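Local coordinates for Co-chaperone protein HscB, mitochondrial precursor (Homo sapiens, PDB 3BVO) that acts as a J-type co-chaperone in mitochondrial iron-sulfur cluster assembly, forming a transfer complex with ISCU and HSPA9 and serving the delivery of clusters to SDHB, at residues A[114-120]-A[180-184]; A[153-157]-A[200-204]; A[35-39]-A[88-92]; A[45-51]-A[98-103]. All coordinates share one frame; numbering follows the deposited sequence.

Interaction 1. Residues A[114-120]-A[180-184]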
loop_
_atom_site.group_PDB
_atom_site.type_symbol
_atom_site.label_atom_id
_atom_site.label_comp_id
_atom_site.label_asym_id
_atom_site.label_seq_id
_atom_site.Cartn_x
_atom_site.Cartn_y
_atom_site.Cartn_z
ATOM N N LEU A 114 3.503 -7.657 5.344
ATOM C CA LEU A 114 3.290 -8.572 6.457
ATOM C C LEU A 114 2.193 -9.588 6.165
ATOM O O LEU A 114 2.273 -10.742 6.594
ATOM C CB LEU A 114 2.880 -7.800 7.702
ATOM C CG LEU A 114 3.839 -6.893 8.449
ATOM C CD1 LEU A 114 3.101 -6.279 9.614
ATOM C CD2 LEU A 114 5.023 -7.697 8.948
ATOM N N LYS A 115 1.149 -9.154 5.466
ATOM C CA LYS A 115 0.039 -10.058 5.180
ATOM C C LYS A 115 0.516 -11.244 4.360
ATOM O O LYS A 115 0.242 -12.389 4.726
ATOM C CB LYS A 115 -1.122 -9.340 4.492
ATOM C CG LYS A 115 -2.192 -8.890 5.457
ATOM C CD LYS A 115 -3.286 -8.058 4.799
ATOM C CE LYS A 115 -2.888 -6.577 4.736
ATOM N NZ LYS A 115 -3.983 -5.684 4.222
ATOM N N LEU A 116 1.254 -10.970 3.279
ATOM C CA LEU A 116 1.837 -12.034 2.443
ATOM C C LEU A 116 2.715 -12.963 3.261
ATOM O O LEU A 116 2.730 -14.185 3.040
ATOM C CB LEU A 116 2.646 -11.469 1.275
ATOM C CG LEU A 116 1.949 -10.390 0.447
ATOM C CD1 LEU A 116 2.870 -9.880 -0.653
ATOM C CD2 LEU A 116 0.628 -10.881 -0.127
ATOM N N HIS A 117 3.438 -12.394 4.218
ATOM C CA HIS A 117 4.270 -13.223 5.076
ATOM C C HIS A 117 3.462 -13.840 6.204
ATOM O O HIS A 117 4.015 -14.413 7.137
ATOM C CB HIS A 117 5.510 -12.475 5.549
ATOM C CG HIS A 117 6.560 -12.355 4.491
ATOM N ND1 HIS A 117 6.696 -11.238 3.702
ATOM C CD2 HIS A 117 7.502 -13.229 4.067
ATOM C CE1 HIS A 117 7.697 -11.413 2.858
ATOM N NE2 HIS A 117 8.202 -12.614 3.058
ATOM N N GLY A 118 2.138 -13.715 6.083
ATOM C CA GLY A 118 1.188 -14.505 6.847
ATOM C C GLY A 118 1.006 -13.972 8.236
ATOM O O GLY A 118 0.842 -14.735 9.170
ATOM N N ILE A 119 1.054 -12.661 8.382
ATOM C CA ILE A 119 0.912 -12.034 9.683
ATOM C C ILE A 119 -0.228 -11.027 9.606
ATOM O O ILE A 119 -0.160 -10.054 8.827
ATOM C CB ILE A 119 2.219 -11.327 10.080
ATOM C CG1 ILE A 119 3.221 -12.349 10.620
ATOM C CG2 ILE A 119 1.956 -10.174 11.068
ATOM C CD1 ILE A 119 4.609 -11.795 10.935
ATOM N N GLU A 120 -1.277 -11.264 10.388
ATOM C CA GLU A 120 -2.413 -10.354 10.432
ATOM C C GLU A 120 -2.221 -9.340 11.554
ATOM O O GLU A 120 -1.613 -9.644 12.580
ATOM C CB GLU A 120 -3.724 -11.127 10.598
ATOM C CG GLU A 120 -4.958 -10.404 10.055
ATOM C CD GLU A 120 -4.871 -10.103 8.565
ATOM O OE1 GLU A 120 -4.478 -10.997 7.788
ATOM O OE2 GLU A 120 -5.202 -8.968 8.168
ATOM N N PHE A 180 9.987 -10.104 10.979
ATOM C CA PHE A 180 8.612 -9.632 10.889
ATOM C C PHE A 180 7.957 -9.286 12.227
ATOM O O PHE A 180 7.085 -8.427 12.284
ATOM C CB PHE A 180 7.746 -10.652 10.133
ATOM C CG PHE A 180 8.347 -11.111 8.849
ATOM C CD1 PHE A 180 8.884 -10.197 7.949
ATOM C CD2 PHE A 180 8.391 -12.461 8.540
ATOM C CE1 PHE A 180 9.457 -10.631 6.754
ATOM C CE2 PHE A 180 8.976 -12.911 7.351
ATOM C CZ PHE A 180 9.503 -11.999 6.454
ATOM N N GLU A 181 8.345 -9.959 13.301
ATOM C CA GLU A 181 7.778 -9.615 14.600
ATOM C C GLU A 181 8.205 -8.207 15.000
ATOM O O GLU A 181 7.400 -7.429 15.541
ATOM C CB GLU A 181 8.119 -10.655 15.663
ATOM C CG GLU A 181 7.254 -11.904 15.552
ATOM C CD GLU A 181 5.745 -11.603 15.565
ATOM O OE1 GLU A 181 5.267 -10.914 16.498
ATOM O OE2 GLU A 181 5.033 -12.063 14.643
ATOM N N GLU A 182 9.449 -7.861 14.682
ATOM C CA GLU A 182 9.896 -6.488 14.841
ATOM C C GLU A 182 9.182 -5.542 13.880
ATOM O O GLU A 182 8.724 -4.484 14.301
ATOM C CB GLU A 182 11.412 -6.366 14.671
ATOM C CG GLU A 182 11.945 -4.945 14.742
ATOM C CD GLU A 182 12.197 -4.467 16.158
ATOM O OE1 GLU A 182 11.477 -4.897 17.089
ATOM O OE2 GLU A 182 13.127 -3.652 16.345
ATOM N N ALA A 183 9.094 -5.903 12.601
ATOM C CA ALA A 183 8.478 -5.011 11.619
ATOM C C ALA A 183 7.036 -4.709 12.001
ATOM O O ALA A 183 6.574 -3.588 11.810
ATOM C CB ALA A 183 8.550 -5.594 10.224
ATOM N N LYS A 184 6.346 -5.702 12.561
ATOM C CA LYS A 184 4.970 -5.543 12.972
ATOM C C LYS A 184 4.928 -4.569 14.110
ATOM O O LYS A 184 4.058 -3.702 14.161
ATOM C CB LYS A 184 4.353 -6.867 13.424
ATOM C CG LYS A 184 2.867 -6.769 13.809
ATOM C CD LYS A 184 2.287 -8.103 14.300
ATOM C CE LYS A 184 0.751 -8.014 14.330
ATOM N NZ LYS A 184 0.052 -9.256 14.755
#
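Ile119 and Leu114 make the close-packed half of this contact, setting branched apolar side chains against the first turn of helix 180-203. The CD1 methyl of Ile119 reaches Phe180 CB at 3.4 Å, while its other branch, CG2, rests on the aliphatic shaft of Lys184, 3.9 Å from CD. Leu114 is buried and spreads its two methyls over the same turn: CD1 lies 3.9 Å from Lys184 CA, and CD2 lies 4.3 Å from Ala183 CB. Alanine suits that place because its methyl also meets Val171 and Phe175 of helix 150-176. The chain can bring Ile119 back beside Leu114 because helix 106-116 ends in a Schellman motif, with Gly118 at C-prime in positive phi, Ile119 N bonded to Leu114 O, and Gly118 N to Lys115 O. The last helix of the J domain is thus joined to the C-terminal helical domain. Toward solvent the contact loosens into one ring pair and one polar bond. The His117 and Phe180 rings lie 4.4 Å apart between centroids with planes at 32°, an oblique meeting in which His117 CB stands over the Phe180 face as a CH-pi contact. With an alanine here, the CB over Phe180 would stay, but Phe180 CZ and CE2 would probably lose the imidazole packed against them, and Leu113 O its bond from ND1. At the far margin Lys184 runs fully extended, CG turned opposite its own N (chi1 -177°), past Ile119, so that NZ donates to Glu120 O at 2.8 Å, in the carbonyl plane.

Interaction 2. Residues A[153-157]-A[200-204]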
loop_
_atom_site.group_PDB
_atom_site.type_symbol
_atom_site.label_atom_id
_atom_site.label_comp_id
_atom_site.label_asym_id
_atom_site.label_seq_id
_atom_site.Cartn_x
_atom_site.Cartn_y
_atom_site.Cartn_z
HETATM N N MSE A 153 3.488 24.705 16.625
HETATM C CA MSE A 153 2.988 23.778 15.618
HETATM C C MSE A 153 4.116 23.180 14.785
HETATM O O MSE A 153 4.060 22.015 14.415
HETATM C CB MSE A 153 2.007 24.497 14.691
HETATM C CG MSE A 153 1.094 23.563 13.924
HETATM SE SE MSE A 153 -0.182 22.687 15.115
HETATM C CE MSE A 153 -1.341 24.232 15.503
ATOM N N LYS A 154 5.128 23.991 14.482
ATOM C CA LYS A 154 6.285 23.536 13.713
ATOM C C LYS A 154 7.086 22.498 14.494
ATOM O O LYS A 154 7.518 21.492 13.930
ATOM C CB LYS A 154 7.185 24.716 13.312
ATOM C CG LYS A 154 6.621 25.598 12.196
ATOM C CD LYS A 154 7.581 26.719 11.819
ATOM C CE LYS A 154 7.186 27.348 10.489
ATOM N NZ LYS A 154 7.991 28.567 10.158
ATOM N N GLU A 155 7.264 22.740 15.792
ATOM C CA GLU A 155 8.045 21.852 16.651
ATOM C C GLU A 155 7.479 20.442 16.648
ATOM O O GLU A 155 8.223 19.464 16.529
ATOM C CB GLU A 155 8.095 22.370 18.089
ATOM C CG GLU A 155 9.092 21.604 18.968
ATOM C CD GLU A 155 8.644 21.435 20.416
ATOM O OE1 GLU A 155 7.534 21.892 20.775
ATOM O OE2 GLU A 155 9.409 20.823 21.195
ATOM N N ILE A 156 6.162 20.344 16.785
ATOM C CA ILE A 156 5.483 19.060 16.739
ATOM C C ILE A 156 5.742 18.379 15.402
ATOM O O ILE A 156 6.220 17.252 15.378
ATOM C CB ILE A 156 3.988 19.212 17.000
ATOM C CG1 ILE A 156 3.768 19.485 18.469
ATOM C CG2 ILE A 156 3.247 17.948 16.655
ATOM C CD1 ILE A 156 2.432 20.042 18.742
ATOM N N GLU A 157 5.452 19.071 14.301
ATOM C CA GLU A 157 5.721 18.534 12.975
ATOM C C GLU A 157 7.111 17.919 12.920
ATOM O O GLU A 157 7.252 16.738 12.598
ATOM C CB GLU A 157 5.543 19.598 11.897
ATOM C CG GLU A 157 4.104 19.736 11.453
ATOM C CD GLU A 157 3.909 20.719 10.312
ATOM O OE1 GLU A 157 4.353 21.893 10.432
ATOM O OE2 GLU A 157 3.286 20.313 9.301
ATOM N N ILE A 200 -2.630 17.069 12.606
ATOM C CA ILE A 200 -1.875 18.301 12.452
ATOM C C ILE A 200 -2.323 19.011 11.174
ATOM O O ILE A 200 -2.657 20.205 11.204
ATOM C CB ILE A 200 -0.351 18.031 12.457
ATOM C CG1 ILE A 200 0.107 17.650 13.864
ATOM C CG2 ILE A 200 0.435 19.241 11.974
ATOM C CD1 ILE A 200 1.360 16.793 13.900
ATOM N N LYS A 201 -2.354 18.265 10.069
ATOM C CA LYS A 201 -2.790 18.791 8.776
ATOM C C LYS A 201 -4.216 19.313 8.839
ATOM O O LYS A 201 -4.510 20.387 8.310
ATOM C CB LYS A 201 -2.661 17.735 7.684
ATOM C CG LYS A 201 -1.272 17.631 7.080
ATOM C CD LYS A 201 -1.046 16.251 6.472
ATOM C CE LYS A 201 0.242 16.184 5.650
ATOM N NZ LYS A 201 0.402 14.866 4.950
ATOM N N LEU A 202 -5.092 18.568 9.503
ATOM C CA LEU A 202 -6.455 19.033 9.737
ATOM C C LEU A 202 -6.485 20.348 10.541
ATOM O O LEU A 202 -7.247 21.261 10.209
ATOM C CB LEU A 202 -7.303 17.944 10.404
ATOM C CG LEU A 202 -7.759 16.743 9.557
ATOM C CD1 LEU A 202 -8.591 15.758 10.367
ATOM C CD2 LEU A 202 -8.545 17.194 8.342
ATOM N N LYS A 203 -5.641 20.450 11.572
ATOM C CA LYS A 203 -5.507 21.674 12.358
ATOM C C LYS A 203 -4.948 22.819 11.499
ATOM O O LYS A 203 -5.274 24.000 11.711
ATOM C CB LYS A 203 -4.630 21.427 13.593
ATOM C CG LYS A 203 -5.004 22.284 14.810
ATOM C CD LYS A 203 -4.580 21.669 16.145
ATOM C CE LYS A 203 -5.242 22.415 17.320
ATOM N NZ LYS A 203 -4.607 22.134 18.657
ATOM N N LYS A 204 -4.128 22.455 10.513
ATOM C CA LYS A 204 -3.459 23.428 9.643
ATOM C C LYS A 204 -4.322 23.977 8.494
ATOM O O LYS A 204 -3.843 24.763 7.671
ATOM C CB LYS A 204 -2.170 22.826 9.074
ATOM C CG LYS A 204 -0.976 22.888 10.014
ATOM C CD LYS A 204 0.265 22.263 9.379
ATOM C CE LYS A 204 1.019 23.245 8.492
ATOM N NZ LYS A 204 2.049 22.545 7.671
#
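Met153, present as selenomethionine, opens the contact by curling toward Lys203 and Lys204 at the end of helix 180-203. Its chain bends at chi2 (69°) and again at chi3, which brings CE alongside the methylenes of Lys203, 4.2 Å from CD; a long, flexible apolar side chain suits this half-open margin. The ammonium group of Lys203 is engaged beyond the pair, donating to Ala147 O. One turn further on, Ile156 is buried and points its CG2 branch at the CD1 methyl of Ile200, 3.5 Å away. Leu144 of helix 131-146 touches both isoleucines, closing an apolar layer in which beta-branched side chains fill the space between helices. Glu157, next in sequence, serves two purposes. Its CG methylene lies 3.7 Å from Ile200 CG2, and the extended chain then carries the carboxylate out to Lys204, where OE2 receives NZ at 3.0 Å on its syn side, only 20° out of the carboxylate plane. The other oxygen, OE1, is more distant from NZ at 3.7 Å, so one oxygen carries the salt bridge. Were Glu157 an alanine, the Lys204 ammonium would probably be left without its mate and Ile200 CG2 without the methylene that lies against it. Apolar residues inside and a charged pair across the outer edge mark the packing of the antiparallel helices 150-176 and 180-203, completed by helix 131-146, in the C-terminal helical domain of HscB.

Interaction 3. Residues A[35-39]-A[88-92]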
loop_
_atom_site.group_PDB
_atom_site.type_symbol
_atom_site.label_atom_id
_atom_site.label_comp_id
_atom_site.label_asym_id
_atom_site.label_seq_id
_atom_site.Cartn_x
_atom_site.Cartn_y
_atom_site.Cartn_z
ATOM N N ALA A 35 -8.956 -11.824 -26.291
ATOM C CA ALA A 35 -9.920 -11.444 -25.251
ATOM C C ALA A 35 -9.254 -11.130 -23.905
ATOM O O ALA A 35 -8.250 -11.752 -23.534
ATOM C CB ALA A 35 -10.945 -12.540 -25.079
ATOM N N LEU A 36 -9.809 -10.159 -23.176
ATOM C CA LEU A 36 -9.258 -9.772 -21.883
ATOM C C LEU A 36 -9.676 -10.803 -20.865
ATOM O O LEU A 36 -10.857 -11.106 -20.739
ATOM C CB LEU A 36 -9.748 -8.385 -21.463
ATOM C CG LEU A 36 -9.177 -7.844 -20.137
ATOM C CD1 LEU A 36 -7.974 -6.962 -20.365
ATOM C CD2 LEU A 36 -10.212 -7.060 -19.366
ATOM N N GLN A 37 -8.707 -11.336 -20.134
ATOM C CA GLN A 37 -8.955 -12.462 -19.237
ATOM C C GLN A 37 -9.375 -12.011 -17.850
ATOM O O GLN A 37 -9.157 -10.858 -17.467
ATOM C CB GLN A 37 -7.718 -13.353 -19.147
ATOM C CG GLN A 37 -7.184 -13.800 -20.483
ATOM C CD GLN A 37 -8.160 -14.696 -21.198
ATOM O OE1 GLN A 37 -8.325 -15.853 -20.831
ATOM N NE2 GLN A 37 -8.815 -14.170 -22.226
ATOM N N ALA A 38 -10.004 -12.928 -17.112
ATOM C CA ALA A 38 -10.316 -12.702 -15.707
ATOM C C ALA A 38 -9.013 -12.507 -14.918
ATOM O O ALA A 38 -8.028 -13.197 -15.157
ATOM C CB ALA A 38 -11.124 -13.851 -15.159
ATOM N N PRO A 39 -8.989 -11.536 -13.997
ATOM C CA PRO A 39 -7.738 -11.312 -13.282
ATOM C C PRO A 39 -7.426 -12.456 -12.319
ATOM O O PRO A 39 -8.340 -13.070 -11.773
ATOM C CB PRO A 39 -7.998 -10.017 -12.513
ATOM C CG PRO A 39 -9.275 -9.448 -13.075
ATOM C CD PRO A 39 -10.050 -10.612 -13.560
ATOM N N PHE A 88 -14.546 -7.521 -16.709
ATOM C CA PHE A 88 -13.157 -7.783 -16.375
ATOM C C PHE A 88 -12.284 -6.542 -16.430
ATOM O O PHE A 88 -11.356 -6.411 -15.638
ATOM C CB PHE A 88 -12.573 -8.842 -17.296
ATOM C CG PHE A 88 -13.185 -10.188 -17.136
ATOM C CD1 PHE A 88 -13.629 -10.629 -15.892
ATOM C CD2 PHE A 88 -13.288 -11.039 -18.231
ATOM C CE1 PHE A 88 -14.191 -11.883 -15.750
ATOM C CE2 PHE A 88 -13.847 -12.305 -18.093
ATOM C CZ PHE A 88 -14.300 -12.723 -16.850
ATOM N N SER A 89 -12.580 -5.651 -17.379
ATOM C CA SER A 89 -11.873 -4.373 -17.519
ATOM C C SER A 89 -12.018 -3.536 -16.256
ATOM O O SER A 89 -11.053 -2.946 -15.785
ATOM C CB SER A 89 -12.396 -3.611 -18.740
ATOM O OG SER A 89 -12.217 -2.216 -18.616
ATOM N N GLU A 90 -13.235 -3.505 -15.716
ATOM C CA GLU A 90 -13.533 -2.864 -14.442
ATOM C C GLU A 90 -12.830 -3.591 -13.282
ATOM O O GLU A 90 -12.195 -2.952 -12.428
ATOM C CB GLU A 90 -15.056 -2.798 -14.237
ATOM C CG GLU A 90 -15.538 -2.579 -12.811
ATOM C CD GLU A 90 -15.554 -1.124 -12.414
ATOM O OE1 GLU A 90 -14.467 -0.543 -12.211
ATOM O OE2 GLU A 90 -16.660 -0.562 -12.289
ATOM N N LYS A 91 -12.919 -4.919 -13.253
ATOM C CA LYS A 91 -12.265 -5.664 -12.180
ATOM C C LYS A 91 -10.761 -5.376 -12.127
ATOM O O LYS A 91 -10.288 -4.845 -11.123
ATOM C CB LYS A 91 -12.590 -7.160 -12.243
ATOM C CG LYS A 91 -14.039 -7.445 -11.870
ATOM C CD LYS A 91 -14.377 -8.922 -11.705
ATOM C CE LYS A 91 -15.832 -9.075 -11.228
ATOM N NZ LYS A 91 -16.163 -10.464 -10.798
ATOM N N HIS A 92 -10.041 -5.687 -13.213
ATOM C CA HIS A 92 -8.615 -5.369 -13.380
ATOM C C HIS A 92 -8.265 -3.948 -12.917
ATOM O O HIS A 92 -7.404 -3.772 -12.044
ATOM C CB HIS A 92 -8.206 -5.489 -14.850
ATOM C CG HIS A 92 -7.864 -6.877 -15.290
ATOM N ND1 HIS A 92 -6.699 -7.511 -14.919
ATOM C CD2 HIS A 92 -8.515 -7.738 -16.105
ATOM C CE1 HIS A 92 -6.657 -8.712 -15.466
ATOM N NE2 HIS A 92 -7.749 -8.876 -16.186
#
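His92 is held from two directions by the segment 35-39. Gln37 O meets the ring at its edge, accepting from NE2 at 2.7 Å in a bond bent to 153° at the hydrogen. Pro39 lies flat over a face instead, with CG 3.4 Å from the ring centroid and almost on its normal. The in-plane bond and the CH-pi contact together probably hold the imidazole in its tilt and rotation, and a proline, rigid and apolar, is well suited to lie on it. The Phe88 ring, one turn earlier, is covered by Ala38: CA stands over its centre and the small CB 4.0 Å from its centroid, while Trp14 meets the same ring edge-to-face. In this way the chain leading on from the tetracysteine zinc site, whose metal is held by Cys13, Cys16, Cys30 and Cys33, is laid along helix 83-104 of the J domain. Leu36 packs beside the two aromatic residues. Its CG, turned opposite the backbone N (chi1 -177°), sets CD2 against the helix, 3.4 Å from Ser89 N and touching both Phe88 CB and His92 CD2, with Val73 of helix 59-73 beyond. Gln37 turns its side chain the other way, toward the metal site, where it touches Cys13 and Cys30 and approaches the zinc ion to about 5 Å at the nearest atoms. Its NE2 donates to Ala35 O at 2.8 Å from well above the carbonyl plane.

Interaction 4. Residues A[45-51]-A[98-103]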
loop_
_atom_site.group_PDB
_atom_site.type_symbol
_atom_site.label_atom_id
_atom_site.label_comp_id
_atom_site.label_asym_id
_atom_site.label_seq_id
_atom_site.Cartn_x
_atom_site.Cartn_y
_atom_site.Cartn_z
ATOM N N TYR A 45 0.275 -7.917 -5.122
ATOM C CA TYR A 45 0.466 -6.571 -5.639
ATOM C C TYR A 45 1.876 -6.294 -6.188
ATOM O O TYR A 45 2.025 -5.582 -7.178
ATOM C CB TYR A 45 0.102 -5.545 -4.569
ATOM C CG TYR A 45 -1.384 -5.411 -4.256
ATOM C CD1 TYR A 45 -2.364 -5.757 -5.190
ATOM C CD2 TYR A 45 -1.800 -4.885 -3.038
ATOM C CE1 TYR A 45 -3.699 -5.597 -4.905
ATOM C CE2 TYR A 45 -3.121 -4.731 -2.746
ATOM C CZ TYR A 45 -4.074 -5.084 -3.675
ATOM O OH TYR A 45 -5.407 -4.921 -3.357
ATOM N N PHE A 46 2.905 -6.847 -5.560
ATOM C CA PHE A 46 4.262 -6.617 -6.035
ATOM C C PHE A 46 4.451 -7.185 -7.435
ATOM O O PHE A 46 5.143 -6.600 -8.276
ATOM C CB PHE A 46 5.277 -7.208 -5.062
ATOM C CG PHE A 46 5.339 -6.478 -3.752
ATOM C CD1 PHE A 46 6.059 -5.285 -3.639
ATOM C CD2 PHE A 46 4.667 -6.971 -2.635
ATOM C CE1 PHE A 46 6.106 -4.598 -2.441
ATOM C CE2 PHE A 46 4.711 -6.286 -1.433
ATOM C CZ PHE A 46 5.425 -5.095 -1.332
ATOM N N SER A 47 3.824 -8.332 -7.671
ATOM C CA SER A 47 3.872 -8.983 -8.965
ATOM C C SER A 47 3.124 -8.145 -9.986
ATOM O O SER A 47 3.638 -7.869 -11.078
ATOM C CB SER A 47 3.270 -10.387 -8.879
ATOM O OG SER A 47 2.981 -10.888 -10.172
ATOM N N LEU A 48 1.913 -7.736 -9.616
ATOM C CA LEU A 48 1.064 -6.955 -10.509
ATOM C C LEU A 48 1.725 -5.641 -10.847
ATOM O O LEU A 48 1.538 -5.123 -11.923
ATOM C CB LEU A 48 -0.327 -6.715 -9.902
ATOM C CG LEU A 48 -1.344 -5.878 -10.695
ATOM C CD1 LEU A 48 -1.738 -6.552 -11.973
ATOM C CD2 LEU A 48 -2.575 -5.591 -9.881
HETATM N N MSE A 49 2.512 -5.108 -9.928
HETATM C CA MSE A 49 3.186 -3.852 -10.176
HETATM C C MSE A 49 4.592 -4.079 -10.678
HETATM O O MSE A 49 5.371 -3.134 -10.801
HETATM C CB MSE A 49 3.172 -2.990 -8.922
HETATM C CG MSE A 49 1.785 -2.400 -8.636
HETATM SE SE MSE A 49 1.197 -1.149 -10.048
HETATM C CE MSE A 49 -0.623 -1.782 -10.209
ATOM N N ASP A 50 4.896 -5.344 -10.981
ATOM C CA ASP A 50 6.180 -5.768 -11.543
ATOM C C ASP A 50 7.406 -5.309 -10.751
ATOM O O ASP A 50 8.244 -4.573 -11.273
ATOM C CB ASP A 50 6.303 -5.321 -12.999
ATOM C CG ASP A 50 7.500 -5.917 -13.676
ATOM O OD1 ASP A 50 7.701 -7.141 -13.525
ATOM O OD2 ASP A 50 8.244 -5.164 -14.339
ATOM N N CYS A 51 7.502 -5.744 -9.496
ATOM C CA CYS A 51 8.694 -5.492 -8.669
ATOM C C CYS A 51 8.825 -6.541 -7.551
ATOM O O CYS A 51 7.878 -7.292 -7.286
ATOM C CB CYS A 51 8.688 -4.060 -8.118
ATOM S SG CYS A 51 7.159 -3.585 -7.260
ATOM N N ASP A 98 -5.777 -0.516 -6.505
ATOM C CA ASP A 98 -5.487 -0.971 -5.150
ATOM C C ASP A 98 -3.995 -1.133 -4.975
ATOM O O ASP A 98 -3.375 -0.395 -4.210
ATOM C CB ASP A 98 -6.190 -2.286 -4.838
ATOM C CG ASP A 98 -7.678 -2.130 -4.675
ATOM O OD1 ASP A 98 -8.151 -0.997 -4.408
ATOM O OD2 ASP A 98 -8.381 -3.158 -4.809
ATOM N N ALA A 99 -3.423 -2.089 -5.701
ATOM C CA ALA A 99 -1.988 -2.291 -5.730
ATOM C C ALA A 99 -1.234 -0.945 -5.719
ATOM O O ALA A 99 -0.450 -0.653 -4.808
ATOM C CB ALA A 99 -1.614 -3.120 -6.943
ATOM N N TYR A 100 -1.494 -0.106 -6.705
ATOM C CA TYR A 100 -0.748 1.121 -6.777
ATOM C C TYR A 100 -0.782 1.916 -5.456
ATOM O O TYR A 100 0.276 2.169 -4.861
ATOM C CB TYR A 100 -1.220 1.985 -7.933
ATOM C CG TYR A 100 -0.498 3.294 -7.976
ATOM C CD1 TYR A 100 0.892 3.335 -8.169
ATOM C CD2 TYR A 100 -1.183 4.497 -7.804
ATOM C CE1 TYR A 100 1.586 4.544 -8.211
ATOM C CE2 TYR A 100 -0.496 5.726 -7.846
ATOM C CZ TYR A 100 0.887 5.734 -8.052
ATOM O OH TYR A 100 1.575 6.919 -8.101
ATOM N N LYS A 101 -1.984 2.299 -5.007
ATOM C CA LYS A 101 -2.155 3.018 -3.737
ATOM C C LYS A 101 -1.441 2.299 -2.581
ATOM O O LYS A 101 -0.689 2.925 -1.836
ATOM C CB LYS A 101 -3.644 3.236 -3.406
ATOM C CG LYS A 101 -4.457 3.880 -4.539
ATOM C CD LYS A 101 -5.732 4.590 -4.060
ATOM C CE LYS A 101 -5.423 5.993 -3.484
ATOM N NZ LYS A 101 -6.639 6.873 -3.338
ATOM N N THR A 102 -1.658 0.988 -2.469
ATOM C CA THR A 102 -1.059 0.171 -1.426
ATOM C C THR A 102 0.473 0.244 -1.419
ATOM O O THR A 102 1.092 0.438 -0.365
ATOM C CB THR A 102 -1.473 -1.296 -1.577
ATOM O OG1 THR A 102 -2.895 -1.378 -1.638
ATOM C CG2 THR A 102 -0.959 -2.147 -0.417
ATOM N N LEU A 103 1.091 0.077 -2.580
ATOM C CA LEU A 103 2.545 0.048 -2.622
ATOM C C LEU A 103 3.189 1.437 -2.542
ATOM O O LEU A 103 4.342 1.549 -2.108
ATOM C CB LEU A 103 3.047 -0.686 -3.863
ATOM C CG LEU A 103 2.594 -2.120 -4.086
ATOM C CD1 LEU A 103 3.359 -2.673 -5.265
ATOM C CD2 LEU A 103 2.830 -2.955 -2.859
#
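Tyr45 fits as a knob into a hole formed by Asp98, Ala99, Thr102 and Leu103, and so seats the short helix 45-48 of the J domain on its long helix 83-104. With CG beside its own backbone N (chi1 -71°), the ring lies flat on the helix: Ala99 CA stands over its centre, 3.5 Å from the centroid and 14° off the normal. The small side chain of alanine probably lets the ring come this near the helix backbone. The methyl of Ala99 is shared, meeting Tyr45 CD1 as well as Leu48 CD2, the latter at 4.0 Å. Tyr112 of helix 106-116 stacks with Tyr45 and gives its OH a partner in Tyr45 N. The two methyls of Leu103 serve different neighbours. CD2 stands over a face of Phe46, 3.8 Å from the ring centroid, and CD1 lies 3.7 Å from Met49 CB. Phe46 starts out pointing away from helix 83-104, yet its long side chain brings a ring face round to that CD2 methyl, which lies nearest CE1 and CZ. Met49, a selenomethionine, bends at chi2 (-64°) and again at chi3, which takes CE back to Ala99 CB at 3.7 Å; such flexibility lets it fill an uneven gap, with Leu62 of helix 59-73 also touching it. No hydrogen bond crosses between the segments, and a threonine hydroxyl at the edge of the hole is bonded within its own helix: Thr102 OG1, close to Tyr45 CE2, donates to Asp98 O at 2.8 Å.

Interactions 3 and 4 use the same helix, 83-104, with centres about 17 Å apart: interaction 4 lies near the middle of the chain, is almost wholly apolar and belongs to the J-domain core, whereas interaction 3 sits further out, where a backbone carbonyl and aromatic faces hold the zinc-binding part. Interactions 1 and 2 share helix 180-203 in the same manner, their centres about 31 Å apart. Each combines an apolar centre with a lysine at the margin, bonded to a carbonyl in interaction 1 and a carboxylate in interaction 2. Interactions 1 and 4 touch through Leu116 and Phe46, so the J-domain core continues into the interdomain joint, while interaction 2 stays within the C-terminal domain.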